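Dihydrofolate reductase (Moritella profunda, PDB 2ZZA) probably catalyses the NADPH-dependent reduction of 7,8-dihydrofolate to tetrahydrofolate, a key step of folate metabolism. Local coordinates at residues I41-N46 and R58-L63. Residues are numbered along the deposited sequence; the frame is centred on the assembly and turned at random.
With NAP (NADP nicotinamide-adenine-dinucleotide phosphate), chain C.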
# COMPACT_ATOMS: atom_id res chain seq x y z
N ILE A 41 -8.86 1.99 3.70
CA ILE A 41 -7.60 1.34 3.40
C ILE A 41 -7.69 -0.11 3.84
O ILE A 41 -8.12 -0.40 4.96
CB ILE A 41 -6.40 2.03 4.10
CG1 ILE A 41 -6.66 2.15 5.60
CG2 ILE A 41 -6.16 3.41 3.46
CD1 ILE A 41 -5.49 2.73 6.37
N VAL A 42 -7.32 -1.02 2.95
CA VAL A 42 -7.35 -2.46 3.21
C VAL A 42 -5.93 -2.97 3.35
O VAL A 42 -5.09 -2.73 2.48
CB VAL A 42 -8.03 -3.21 2.05
CG1 VAL A 42 -8.04 -4.70 2.32
CG2 VAL A 42 -9.45 -2.68 1.85
N MET A 43 -5.66 -3.69 4.43
CA MET A 43 -4.32 -4.19 4.70
C MET A 43 -4.31 -5.58 5.32
O MET A 43 -5.29 -6.01 5.92
CB MET A 43 -3.62 -3.23 5.66
CG MET A 43 -4.29 -3.20 7.03
SD MET A 43 -3.70 -1.92 8.13
CE MET A 43 -4.95 -0.67 7.86
N GLY A 44 -3.18 -6.27 5.19
CA GLY A 44 -3.08 -7.59 5.78
C GLY A 44 -2.77 -7.43 7.26
O GLY A 44 -2.34 -6.35 7.70
N ARG A 45 -2.97 -8.49 8.03
CA ARG A 45 -2.71 -8.45 9.47
C ARG A 45 -1.28 -8.02 9.79
O ARG A 45 -1.06 -7.23 10.71
CB ARG A 45 -2.96 -9.84 10.08
CG ARG A 45 -2.71 -9.92 11.59
CD ARG A 45 -2.19 -11.28 11.96
NE ARG A 45 -2.07 -11.50 13.40
CZ ARG A 45 -2.74 -12.43 14.08
NH1 ARG A 45 -2.56 -12.57 15.38
NH2 ARG A 45 -3.59 -13.23 13.44
N ASN A 46 -0.31 -8.54 9.05
CA ASN A 46 1.08 -8.19 9.30
C ASN A 46 1.35 -6.71 9.12
O ASN A 46 2.05 -6.09 9.93
CB ASN A 46 2.02 -9.01 8.40
CG ASN A 46 1.96 -10.50 8.71
OD1 ASN A 46 1.56 -10.91 9.79
ND2 ASN A 46 2.38 -11.32 7.75
N ARG A 58 -9.19 7.59 8.16
CA ARG A 58 -9.42 6.54 7.18
C ARG A 58 -10.12 5.36 7.83
O ARG A 58 -9.94 5.10 9.02
CB ARG A 58 -8.08 6.07 6.59
CG ARG A 58 -7.54 6.95 5.47
CD ARG A 58 -6.01 6.97 5.46
NE ARG A 58 -5.48 7.64 6.64
CZ ARG A 58 -4.19 7.90 6.86
NH1 ARG A 58 -3.82 8.51 7.97
NH2 ARG A 58 -3.27 7.55 5.97
N LEU A 59 -10.93 4.65 7.05
CA LEU A 59 -11.62 3.46 7.55
C LEU A 59 -10.55 2.37 7.44
O LEU A 59 -10.17 2.00 6.33
CB LEU A 59 -12.80 3.11 6.65
CG LEU A 59 -13.95 2.30 7.25
CD1 LEU A 59 -14.67 1.55 6.13
CD2 LEU A 59 -13.44 1.32 8.29
N ASN A 60 -10.06 1.88 8.57
CA ASN A 60 -9.02 0.84 8.57
C ASN A 60 -9.62 -0.55 8.52
O ASN A 60 -10.28 -0.98 9.46
CB ASN A 60 -8.13 0.96 9.81
CG ASN A 60 -7.29 2.22 9.81
OD1 ASN A 60 -7.81 3.34 9.75
ND2 ASN A 60 -5.98 2.05 9.90
N ILE A 61 -9.37 -1.26 7.42
CA ILE A 61 -9.88 -2.62 7.24
C ILE A 61 -8.70 -3.57 7.21
O ILE A 61 -7.82 -3.45 6.35
CB ILE A 61 -10.67 -2.73 5.91
CG1 ILE A 61 -11.90 -1.82 5.97
CG2 ILE A 61 -11.08 -4.18 5.66
CD1 ILE A 61 -12.60 -1.63 4.64
N VAL A 62 -8.68 -4.52 8.14
CA VAL A 62 -7.60 -5.48 8.27
C VAL A 62 -8.04 -6.91 7.96
O VAL A 62 -9.07 -7.38 8.45
CB VAL A 62 -7.00 -5.45 9.70
CG1 VAL A 62 -5.86 -6.44 9.82
CG2 VAL A 62 -6.54 -4.03 10.02
N LEU A 63 -7.25 -7.60 7.15
CA LEU A 63 -7.55 -8.97 6.76
C LEU A 63 -6.87 -10.00 7.63
O LEU A 63 -5.65 -9.98 7.80
CB LEU A 63 -7.14 -9.20 5.30
CG LEU A 63 -8.07 -8.64 4.22
CD1 LEU A 63 -7.24 -8.32 2.99
CD2 LEU A 63 -9.16 -9.64 3.90
PA NAP C . 0.64 -8.94 4.98
O1A NAP C . 0.31 -9.13 3.55
O2A NAP C . 0.49 -7.41 5.45
O5B NAP C . -0.35 -9.78 5.94
C5B NAP C . -0.45 -11.19 5.78
C4B NAP C . -1.59 -11.74 6.64
O4B NAP C . -2.85 -11.17 6.27
C3B NAP C . -1.77 -13.25 6.43
O3B NAP C . -0.80 -13.94 7.22
C2B NAP C . -3.15 -13.37 7.09
O2B NAP C . -3.03 -13.16 8.49
C1B NAP C . -3.87 -12.18 6.46
N9A NAP C . -4.42 -12.53 5.13
C8A NAP C . -3.76 -12.55 3.98
N7A NAP C . -4.60 -12.87 2.99
C5A NAP C . -5.80 -13.06 3.53
C6A NAP C . -7.05 -13.39 3.02
N6A NAP C . -7.21 -13.59 1.71
N1A NAP C . -8.09 -13.49 3.86
C2A NAP C . -7.94 -13.29 5.15
N3A NAP C . -6.77 -12.97 5.67
C4A NAP C . -5.68 -12.85 4.89
O3 NAP C . 2.12 -9.41 5.40
PN NAP C . 3.41 -9.34 4.43
O1N NAP C . 4.34 -10.03 5.36
O2N NAP C . 2.82 -9.95 3.22
O5D NAP C . 3.41 -7.73 4.44
C5D NAP C . 4.05 -7.01 5.50
C4D NAP C . 5.47 -6.59 5.12
O4D NAP C . 5.35 -5.71 3.99
C3D NAP C . 6.10 -5.76 6.24
O3D NAP C . 7.52 -5.73 6.13
C2D NAP C . 5.53 -4.38 5.92
O2D NAP C . 6.36 -3.35 6.48
C1D NAP C . 5.72 -4.38 4.40
N1N NAP C . 4.93 -3.34 3.71
C2N NAP C . 5.56 -2.40 2.89
C3N NAP C . 4.80 -1.49 2.17
C7N NAP C . 5.49 -0.48 1.25
O7N NAP C . 4.84 0.17 0.43
N7N NAP C . 6.81 -0.37 1.40
C4N NAP C . 3.42 -1.51 2.27
C5N NAP C . 2.78 -2.44 3.09
C6N NAP C . 3.53 -3.35 3.81
P2B NAP C . -3.78 -14.15 9.51
O1X NAP C . -4.18 -13.47 10.76
O2X NAP C . -5.04 -14.77 8.72
O3X NAP C . -2.74 -15.35 9.76
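Met43 N bonds Ile61 O where strands 40-44 and 59-63 run parallel as neighbours, joined through helix 45-51 in a beta-alpha-beta unit of the dihydrofolate reductase sheet. The packed part is the strand pair: Ile41 N bonds Leu59 O, Ile41 O takes Ile61 N (2.9 Å), and Met43 O receives Leu63 N (2.8 Å). On one face, Val42 CG1 meets Leu63 CD1 at 3.8 Å, and helix 80-87 covers them. On the other, Met43 CG sits between its backbone N and carbonyl carbon (chi1 65°), which turns the chain toward strand 59-63 and brings CG 3.8 Å from Val62 CG2. The looser, partly exposed side begins where the strand gives way to the helix: Gly44 is the N-cap, and Arg45 N makes only a weak bond to Leu63 O (3.1 Å) besides one to NADP O4B. The Arg45 side chain runs along the cofactor, and its NH2 reaches phosphate oxygen O1X of NADP at 2.8 Å, in the guanidinium plane, with an N-H...O angle of 162°. NE forms a salt bridge with Glu49, and NH2 also hydrogen-bonds Gln66. An alanine here would probably leave the 2'-phosphate without this charged partner and weaken the hold on NADP. Next along the helix, Asn46 ND2 bonds the bridging oxygen O3 of NADP at 3.0 Å.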